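Local structure of N-alpha-acetyltransferase 35, NatC auxiliary subunit (Saccharomyces cerevisiae, 6YGA) at residues L55-L69 and T275-P287. The protein serves as the auxiliary subunit of the heterotrimeric NatC N-terminal acetyltransferase, which acetylates the N-terminal Met of L-A virus Gag protein. Residues are numbered along the deposited sequence; the frame is centred on the assembly and turned at random.
Sequences LEVNNSKLDSSLIEL and TYIQKHRSNQFPP
Lys279 NZ donates to Ile67 O at 2.9 Å, in the plane of that carbonyl and with a C=O...N angle of 157°; it is the one hydrogen bond between residues 55-69 and 275-287. With CG anti to the backbone N (chi1 175°) and the chain extended beyond it, the lysine methylenes lie along the 64-67 backbone: CG passes Ser64 O at 3.5 Å and CE passes Ser65 O. Ser64 O is also approached by Lys279 CA in a CA-H...O contact.

The van der Waals contacts divide into two patches. Ile67 and Pro287 lie head to tail, CD1 meeting CB at 3.6 Å, and the same methyl touches Gln278 CB, its side chain roughly perpendicular to the glutamine's. Leu69 divides its methyls between two neighbours: CD1 lies 3.7 Å from Tyr276 CD2, at the ring edge, and CD2 lies against Thr275 OG1, which Ile67 CG2 also touches, at 3.2 Å. At the far end Leu55 CD2 lies 3.9 Å from Pro286 CD, while Leu62 and Pro286 lie alongside, aligned in the same sense, with CD2 3.7 Å from CG. Pro287 CG rests against Ser60 O and Asp63 O.

Within the segments, Asx turns shape both surfaces. Asp63 OD1 accepts from Ser65 N, its OD2 from Asn58 N, and Arg22 of the N-alpha-acetyltransferase 38 chain forms a salt bridge with OD2. Asn283 OD1 takes Phe285 N at 2.9 Å from above its carbonyl plane.

Leu55 and Glu56 also join a parallel beta ladder with N-alpha-acetyltransferase 38, and Glu56 makes a salt bridge to Lys20 of the N-alpha-acetyltransferase 30 chain. The chemistry therefore implies a fit of carbon against carbon and backbone carbonyls, with a single lysine hydrogen bond across it, joining 55-69, which meets both partner subunits, to 275-287, whose Ser282 also binds N-alpha-acetyltransferase 38.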
ATOM      1  N   LEU B  55      -4.469  23.208  -7.686  1.00 65.45           N
ATOM      2  CA  LEU B  55      -4.993  23.984  -6.578  1.00 65.75           C
ATOM      3  C   LEU B  55      -6.044  24.972  -7.081  1.00 67.60           C
ATOM      4  O   LEU B  55      -6.240  25.155  -8.287  1.00 69.97           O
ATOM      5  CB  LEU B  55      -3.859  24.715  -5.864  1.00 65.90           C
ATOM      6  CG  LEU B  55      -2.683  23.850  -5.403  1.00 66.23           C
ATOM      7  CD1 LEU B  55      -1.586  24.730  -4.831  1.00 68.08           C
ATOM      8  CD2 LEU B  55      -3.129  22.812  -4.380  1.00 64.61           C
ATOM      9  N   GLU B  56      -6.729  25.617  -6.137  1.00 67.13           N
ATOM     10  CA  GLU B  56      -7.756  26.597  -6.471  1.00 69.14           C
ATOM     11  C   GLU B  56      -7.790  27.683  -5.406  1.00 70.03           C
ATOM     12  O   GLU B  56      -7.906  27.383  -4.213  1.00 69.44           O
ATOM     13  CB  GLU B  56      -9.131  25.937  -6.602  1.00 68.85           C
ATOM     14  CG  GLU B  56     -10.117  26.774  -7.393  1.00 73.02           C
ATOM     15  CD  GLU B  56     -11.286  25.969  -7.915  1.00 76.63           C
ATOM     16  OE1 GLU B  56     -12.153  25.579  -7.105  1.00 78.48           O
ATOM     17  OE2 GLU B  56     -11.332  25.716  -9.136  1.00 77.44           O
ATOM     18  N   VAL B  57      -7.700  28.942  -5.842  1.00 70.93           N
ATOM     19  CA  VAL B  57      -7.651  30.057  -4.906  1.00 74.10           C
ATOM     20  C   VAL B  57      -9.038  30.301  -4.323  1.00 76.21           C
ATOM     21  O   VAL B  57     -10.062  29.972  -4.934  1.00 75.86           O
ATOM     22  CB  VAL B  57      -7.105  31.324  -5.592  1.00 74.89           C
ATOM     23  CG1 VAL B  57      -5.700  31.076  -6.116  1.00 73.97           C
ATOM     24  CG2 VAL B  57      -8.028  31.768  -6.725  1.00 75.58           C
ATOM     25  N   ASN B  58      -9.069  30.864  -3.115  1.00 78.36           N
ATOM     26  CA  ASN B  58     -10.315  31.202  -2.426  1.00 80.39           C
ATOM     27  C   ASN B  58     -11.191  29.969  -2.192  1.00 80.48           C
ATOM     28  O   ASN B  58     -12.415  30.073  -2.072  1.00 80.89           O
ATOM     29  CB  ASN B  58     -11.082  32.293  -3.183  1.00 81.72           C
ATOM     30  CG  ASN B  58     -10.336  33.613  -3.200  1.00 83.34           C
ATOM     31  OD1 ASN B  58      -9.742  34.011  -2.200  1.00 82.24           O
ATOM     32  ND2 ASN B  58     -10.345  34.289  -4.345  1.00 85.38           N
ATOM     33  N   ASN B  59     -10.563  28.796  -2.138  1.00 80.89           N
ATOM     34  CA  ASN B  59     -11.201  27.550  -1.724  1.00 82.22           C
ATOM     35  C   ASN B  59     -10.469  27.092  -0.470  1.00 80.51           C
ATOM     36  O   ASN B  59      -9.294  26.719  -0.539  1.00 80.24           O
ATOM     37  CB  ASN B  59     -11.140  26.495  -2.828  1.00 83.65           C
ATOM     38  CG  ASN B  59     -11.978  25.268  -2.514  1.00 83.94           C
ATOM     39  OD1 ASN B  59     -12.066  24.834  -1.366  1.00 85.17           O
ATOM     40  ND2 ASN B  59     -12.605  24.707  -3.541  1.00 83.33           N
ATOM     41  N   SER B  60     -11.164  27.137   0.669  1.00 79.96           N
ATOM     42  CA  SER B  60     -10.525  26.870   1.955  1.00 79.69           C
ATOM     43  C   SER B  60      -9.772  25.546   1.947  1.00 79.35           C
ATOM     44  O   SER B  60      -8.660  25.451   2.479  1.00 80.17           O
ATOM     45  CB  SER B  60     -11.575  26.879   3.067  1.00 81.49           C
ATOM     46  OG  SER B  60     -12.413  28.017   2.964  1.00 85.67           O
ATOM     47  N   LYS B  61     -10.355  24.517   1.333  1.00 77.52           N
ATOM     48  CA  LYS B  61      -9.768  23.184   1.358  1.00 76.19           C
ATOM     49  C   LYS B  61      -8.678  22.990   0.309  1.00 71.84           C
ATOM     50  O   LYS B  61      -7.941  22.002   0.384  1.00 68.89           O
ATOM     51  CB  LYS B  61     -10.871  22.136   1.178  1.00 78.31           C
ATOM     52  CG  LYS B  61     -12.141  22.430   1.970  1.00 82.30           C
ATOM     53  CD  LYS B  61     -12.942  21.165   2.262  1.00 85.58           C
ATOM     54  CE  LYS B  61     -13.605  20.597   1.014  1.00 87.74           C
ATOM     55  NZ  LYS B  61     -14.267  19.287   1.287  1.00 89.36           N
ATOM     56  N   LEU B  62      -8.543  23.910  -0.649  1.00 71.65           N
ATOM     57  CA  LEU B  62      -7.539  23.807  -1.703  1.00 68.26           C
ATOM     58  C   LEU B  62      -6.580  24.994  -1.744  1.00 63.80           C
ATOM     59  O   LEU B  62      -5.754  25.072  -2.662  1.00 61.17           O
ATOM     60  CB  LEU B  62      -8.213  23.655  -3.069  1.00 69.04           C
ATOM     61  CG  LEU B  62      -8.787  22.287  -3.437  1.00 68.22           C
ATOM     62  CD1 LEU B  62      -9.614  22.378  -4.711  1.00 69.63           C
ATOM     63  CD2 LEU B  62      -7.673  21.265  -3.594  1.00 65.18           C
ATOM     64  N   ASP B  63      -6.658  25.917  -0.787  1.00 64.27           N
ATOM     65  CA  ASP B  63      -5.829  27.122  -0.783  1.00 65.56           C
ATOM     66  C   ASP B  63      -5.103  27.207   0.555  1.00 64.44           C
ATOM     67  O   ASP B  63      -5.718  27.520   1.580  1.00 65.38           O
ATOM     68  CB  ASP B  63      -6.677  28.375  -1.028  1.00 68.49           C
ATOM     69  CG  ASP B  63      -5.843  29.603  -1.381  1.00 71.39           C
ATOM     70  OD1 ASP B  63      -4.640  29.639  -1.050  1.00 72.37           O
ATOM     71  OD2 ASP B  63      -6.398  30.545  -1.988  1.00 71.74           O
ATOM     72  N   SER B  64      -3.791  26.941   0.541  1.00 61.96           N
ATOM     73  CA  SER B  64      -2.984  27.032   1.752  1.00 62.68           C
ATOM     74  C   SER B  64      -2.728  28.475   2.180  1.00 64.62           C
ATOM     75  O   SER B  64      -2.298  28.705   3.316  1.00 64.55           O
ATOM     76  CB  SER B  64      -1.655  26.296   1.554  1.00 61.79           C
ATOM     77  OG  SER B  64      -1.021  26.689   0.348  1.00 62.70           O
ATOM     78  N   SER B  65      -2.977  29.448   1.302  1.00 64.06           N
ATOM     79  CA  SER B  65      -2.842  30.844   1.699  1.00 65.17           C
ATOM     80  C   SER B  65      -3.931  31.269   2.671  1.00 69.66           C
ATOM     81  O   SER B  65      -3.785  32.300   3.334  1.00 73.18           O
ATOM     82  CB  SER B  65      -2.865  31.753   0.470  1.00 64.26           C
ATOM     83  OG  SER B  65      -1.842  31.403  -0.446  1.00 61.73           O
ATOM     84  N   LEU B  66      -5.012  30.500   2.777  1.00 69.45           N
ATOM     85  CA  LEU B  66      -6.127  30.853   3.643  1.00 69.62           C
ATOM     86  C   LEU B  66      -6.106  30.100   4.966  1.00 70.58           C
ATOM     87  O   LEU B  66      -7.101  30.132   5.697  1.00 71.46           O
ATOM     88  CB  LEU B  66      -7.451  30.603   2.918  1.00 68.40           C
ATOM     89  CG  LEU B  66      -7.604  31.260   1.545  1.00 68.72           C
ATOM     90  CD1 LEU B  66      -9.027  31.092   1.048  1.00 68.78           C
ATOM     91  CD2 LEU B  66      -7.211  32.734   1.573  1.00 70.62           C
ATOM     92  N   ILE B  67      -5.000  29.422   5.286  1.00 70.39           N
ATOM     93  CA  ILE B  67      -4.892  28.731   6.566  1.00 72.40           C
ATOM     94  C   ILE B  67      -5.024  29.737   7.698  1.00 75.74           C
ATOM     95  O   ILE B  67      -4.347  30.774   7.717  1.00 77.56           O
ATOM     96  CB  ILE B  67      -3.562  27.966   6.653  1.00 71.90           C
ATOM     97  CG1 ILE B  67      -3.519  26.841   5.613  1.00 68.20           C
ATOM     98  CG2 ILE B  67      -3.362  27.409   8.059  1.00 73.62           C
ATOM     99  CD1 ILE B  67      -2.171  26.141   5.506  1.00 64.37           C
ATOM    100  N   GLU B  68      -5.906  29.439   8.648  1.00 76.91           N
ATOM    101  CA  GLU B  68      -6.122  30.301   9.801  1.00 78.57           C
ATOM    102  C   GLU B  68      -5.089  29.980  10.875  1.00 78.04           C
ATOM    103  O   GLU B  68      -4.958  28.825  11.292  1.00 77.63           O
ATOM    104  CB  GLU B  68      -7.539  30.117  10.350  1.00 81.62           C
ATOM    105  CG  GLU B  68      -8.644  30.190   9.296  1.00 84.36           C
ATOM    106  CD  GLU B  68      -8.756  31.558   8.637  1.00 86.74           C
ATOM    107  OE1 GLU B  68      -8.438  32.572   9.293  1.00 87.34           O
ATOM    108  OE2 GLU B  68      -9.171  31.619   7.460  1.00 86.68           O
ATOM    109  N   LEU B  69      -4.350  30.999  11.310  1.00 77.98           N
ATOM    110  CA  LEU B  69      -3.335  30.847  12.344  1.00 76.15           C
ATOM    111  C   LEU B  69      -3.651  31.755  13.523  1.00 77.24           C
ATOM    112  O   LEU B  69      -4.193  32.850  13.353  1.00 78.37           O
ATOM    113  CB  LEU B  69      -1.935  31.181  11.814  1.00 72.49           C
ATOM    114  CG  LEU B  69      -1.373  30.329  10.676  1.00 68.36           C
ATOM    115  CD1 LEU B  69      -0.026  30.866  10.215  1.00 64.96           C
ATOM    116  CD2 LEU B  69      -1.258  28.871  11.097  1.00 67.77           C
ATOM    117  N   THR B 275       0.828  24.873  11.302  1.00 69.25           N
ATOM    118  CA  THR B 275       0.751  24.768   9.854  1.00 68.04           C
ATOM    119  C   THR B 275       1.326  25.996   9.154  1.00 71.67           C
ATOM    120  O   THR B 275       1.041  26.216   7.971  1.00 72.97           O
ATOM    121  CB  THR B 275      -0.699  24.542   9.417  1.00 65.45           C
ATOM    122  OG1 THR B 275      -1.537  25.552   9.993  1.00 65.61           O
ATOM    123  CG2 THR B 275      -1.188  23.173   9.869  1.00 62.76           C
ATOM    124  N   TYR B 276       2.130  26.793   9.866  1.00 72.08           N
ATOM    125  CA  TYR B 276       2.682  28.023   9.305  1.00 72.65           C
ATOM    126  C   TYR B 276       3.502  27.748   8.051  1.00 69.81           C
ATOM    127  O   TYR B 276       3.442  28.511   7.080  1.00 70.68           O
ATOM    128  CB  TYR B 276       3.535  28.728  10.364  1.00 75.45           C
ATOM    129  CG  TYR B 276       4.254  29.981   9.902  1.00 79.45           C
ATOM    130  CD1 TYR B 276       5.525  29.912   9.345  1.00 79.84           C
ATOM    131  CD2 TYR B 276       3.673  31.235  10.050  1.00 83.90           C
ATOM    132  CE1 TYR B 276       6.189  31.053   8.929  1.00 83.94           C
ATOM    133  CE2 TYR B 276       4.333  32.383   9.640  1.00 88.42           C
ATOM    134  CZ  TYR B 276       5.590  32.284   9.079  1.00 88.90           C
ATOM    135  OH  TYR B 276       6.248  33.422   8.668  1.00 93.40           O
ATOM    136  N   ILE B 277       4.276  26.660   8.053  1.00 66.85           N
ATOM    137  CA  ILE B 277       5.162  26.385   6.929  1.00 66.58           C
ATOM    138  C   ILE B 277       4.368  26.052   5.672  1.00 67.19           C
ATOM    139  O   ILE B 277       4.821  26.324   4.554  1.00 69.10           O
ATOM    140  CB  ILE B 277       6.146  25.259   7.291  1.00 64.30           C
ATOM    141  CG1 ILE B 277       7.234  25.143   6.223  1.00 65.04           C
ATOM    142  CG2 ILE B 277       5.414  23.932   7.459  1.00 60.57           C
ATOM    143  CD1 ILE B 277       8.180  23.993   6.454  1.00 63.45           C
ATOM    144  N   GLN B 278       3.179  25.466   5.823  1.00 65.18           N
ATOM    145  CA  GLN B 278       2.349  25.203   4.654  1.00 63.55           C
ATOM    146  C   GLN B 278       1.857  26.494   4.019  1.00 66.30           C
ATOM    147  O   GLN B 278       1.587  26.530   2.816  1.00 65.37           O
ATOM    148  CB  GLN B 278       1.154  24.326   5.030  1.00 58.64           C
ATOM    149  CG  GLN B 278       1.518  23.014   5.704  1.00 54.26           C
ATOM    150  CD  GLN B 278       0.301  22.148   5.995  1.00 54.08           C
ATOM    151  OE1 GLN B 278      -0.572  21.972   5.144  1.00 53.42           O
ATOM    152  NE2 GLN B 278       0.238  21.604   7.205  1.00 54.10           N
ATOM    153  N   LYS B 279       1.735  27.562   4.803  1.00 69.59           N
ATOM    154  CA  LYS B 279       1.115  28.775   4.288  1.00 71.95           C
ATOM    155  C   LYS B 279       2.124  29.702   3.623  1.00 72.03           C
ATOM    156  O   LYS B 279       1.778  30.389   2.655  1.00 73.03           O
ATOM    157  CB  LYS B 279       0.378  29.498   5.421  1.00 73.56           C
ATOM    158  CG  LYS B 279      -0.210  30.847   5.050  1.00 75.53           C
ATOM    159  CD  LYS B 279      -1.105  31.373   6.166  1.00 76.94           C
ATOM    160  CE  LYS B 279      -1.762  32.687   5.776  1.00 82.86           C
ATOM    161  NZ  LYS B 279      -2.921  33.025   6.650  1.00 86.42           N
ATOM    162  N   HIS B 280       3.365  29.724   4.102  1.00 72.44           N
ATOM    163  CA  HIS B 280       4.350  30.693   3.639  1.00 76.30           C
ATOM    164  C   HIS B 280       5.469  30.089   2.804  1.00 73.91           C
ATOM    165  O   HIS B 280       5.940  30.731   1.860  1.00 73.53           O
ATOM    166  CB  HIS B 280       4.939  31.436   4.839  1.00 80.54           C
ATOM    167  CG  HIS B 280       3.959  32.336   5.525  1.00 84.34           C
ATOM    168  ND1 HIS B 280       3.203  31.936   6.606  1.00 83.94           N
ATOM    169  CD2 HIS B 280       3.604  33.618   5.271  1.00 87.31           C
ATOM    170  CE1 HIS B 280       2.431  32.935   6.994  1.00 86.04           C
ATOM    171  NE2 HIS B 280       2.655  33.966   6.201  1.00 88.80           N
ATOM    172  N   ARG B 281       5.913  28.873   3.114  1.00 72.64           N
ATOM    173  CA  ARG B 281       6.866  28.196   2.247  1.00 71.07           C
ATOM    174  C   ARG B 281       6.161  27.728   0.978  1.00 69.81           C
ATOM    175  O   ARG B 281       4.948  27.497   0.966  1.00 68.35           O
ATOM    176  CB  ARG B 281       7.517  27.022   2.986  1.00 69.99           C
ATOM    177  CG  ARG B 281       8.359  26.089   2.122  1.00 73.34           C
ATOM    178  CD  ARG B 281       9.379  25.324   2.947  1.00 73.80           C
ATOM    179  NE  ARG B 281      10.647  26.042   3.032  1.00 76.70           N
ATOM    180  CZ  ARG B 281      11.690  25.810   2.241  1.00 74.16           C
ATOM    181  NH1 ARG B 281      11.621  24.872   1.307  1.00 70.00           N
ATOM    182  NH2 ARG B 281      12.806  26.512   2.388  1.00 76.55           N
ATOM    183  N   SER B 282       6.925  27.640  -0.112  1.00 69.80           N
ATOM    184  CA  SER B 282       6.397  27.150  -1.381  1.00 68.51           C
ATOM    185  C   SER B 282       5.726  25.798  -1.191  1.00 65.99           C
ATOM    186  O   SER B 282       6.348  24.845  -0.712  1.00 64.93           O
ATOM    187  CB  SER B 282       7.520  27.049  -2.416  1.00 67.44           C
ATOM    188  OG  SER B 282       7.881  28.330  -2.897  1.00 70.80           O
ATOM    189  N   ASN B 283       4.449  25.725  -1.562  1.00 66.89           N
ATOM    190  CA  ASN B 283       3.638  24.530  -1.360  1.00 64.34           C
ATOM    191  C   ASN B 283       2.749  24.333  -2.577  1.00 67.43           C
ATOM    192  O   ASN B 283       1.969  25.221  -2.929  1.00 68.79           O
ATOM    193  CB  ASN B 283       2.795  24.651  -0.083  1.00 62.06           C
ATOM    194  CG  ASN B 283       2.011  23.390   0.228  1.00 61.35           C
ATOM    195  OD1 ASN B 283       2.197  22.349  -0.406  1.00 61.97           O
ATOM    196  ND2 ASN B 283       1.130  23.475   1.221  1.00 58.15           N
ATOM    197  N   GLN B 284       2.873  23.172  -3.219  1.00 69.09           N
ATOM    198  CA  GLN B 284       2.062  22.825  -4.377  1.00 73.49           C
ATOM    199  C   GLN B 284       0.912  21.889  -4.027  1.00 68.53           C
ATOM    200  O   GLN B 284       0.247  21.377  -4.932  1.00 68.18           O
ATOM    201  CB  GLN B 284       2.932  22.191  -5.465  1.00 80.33           C
ATOM    202  CG  GLN B 284       4.078  23.068  -5.945  1.00 89.08           C
ATOM    203  CD  GLN B 284       4.765  22.505  -7.172  1.00 94.74           C
ATOM    204  OE1 GLN B 284       4.265  21.578  -7.808  1.00 95.89           O
ATOM    205  NE2 GLN B 284       5.921  23.065  -7.511  1.00 98.55           N
ATOM    206  N   PHE B 285       0.663  21.657  -2.744  1.00 65.19           N
ATOM    207  CA  PHE B 285      -0.335  20.711  -2.276  1.00 64.65           C
ATOM    208  C   PHE B 285      -1.397  21.419  -1.442  1.00 66.05           C
ATOM    209  O   PHE B 285      -1.148  22.499  -0.895  1.00 67.78           O
ATOM    210  CB  PHE B 285       0.326  19.602  -1.443  1.00 62.90           C
ATOM    211  CG  PHE B 285       1.276  18.743  -2.228  1.00 63.58           C
ATOM    212  CD1 PHE B 285       2.597  19.125  -2.405  1.00 65.04           C
ATOM    213  CD2 PHE B 285       0.847  17.552  -2.793  1.00 63.17           C
ATOM    214  CE1 PHE B 285       3.470  18.335  -3.133  1.00 65.41           C
ATOM    215  CE2 PHE B 285       1.715  16.758  -3.519  1.00 62.39           C
ATOM    216  CZ  PHE B 285       3.028  17.149  -3.689  1.00 63.19           C
ATOM    217  N   PRO B 286      -2.593  20.844  -1.331  1.00 64.79           N
ATOM    218  CA  PRO B 286      -3.638  21.453  -0.491  1.00 64.68           C
ATOM    219  C   PRO B 286      -3.234  21.433   0.972  1.00 64.10           C
ATOM    220  O   PRO B 286      -2.413  20.600   1.384  1.00 53.39           O
ATOM    221  CB  PRO B 286      -4.864  20.560  -0.742  1.00 64.24           C
ATOM    222  CG  PRO B 286      -4.579  19.868  -2.037  1.00 62.45           C
ATOM    223  CD  PRO B 286      -3.095  19.671  -2.068  1.00 60.73           C
ATOM    224  N   PRO B 287      -3.780  22.335   1.786  1.00 63.72           N
ATOM    225  CA  PRO B 287      -3.437  22.341   3.211  1.00 62.35           C
ATOM    226  C   PRO B 287      -4.044  21.152   3.938  1.00 64.78           C
ATOM    227  O   PRO B 287      -5.135  20.683   3.609  1.00 65.65           O
ATOM    228  CB  PRO B 287      -4.037  23.658   3.709  1.00 63.24           C
ATOM    229  CG  PRO B 287      -5.179  23.907   2.795  1.00 64.40           C
ATOM    230  CD  PRO B 287      -4.736  23.403   1.446  1.00 63.91           C
TER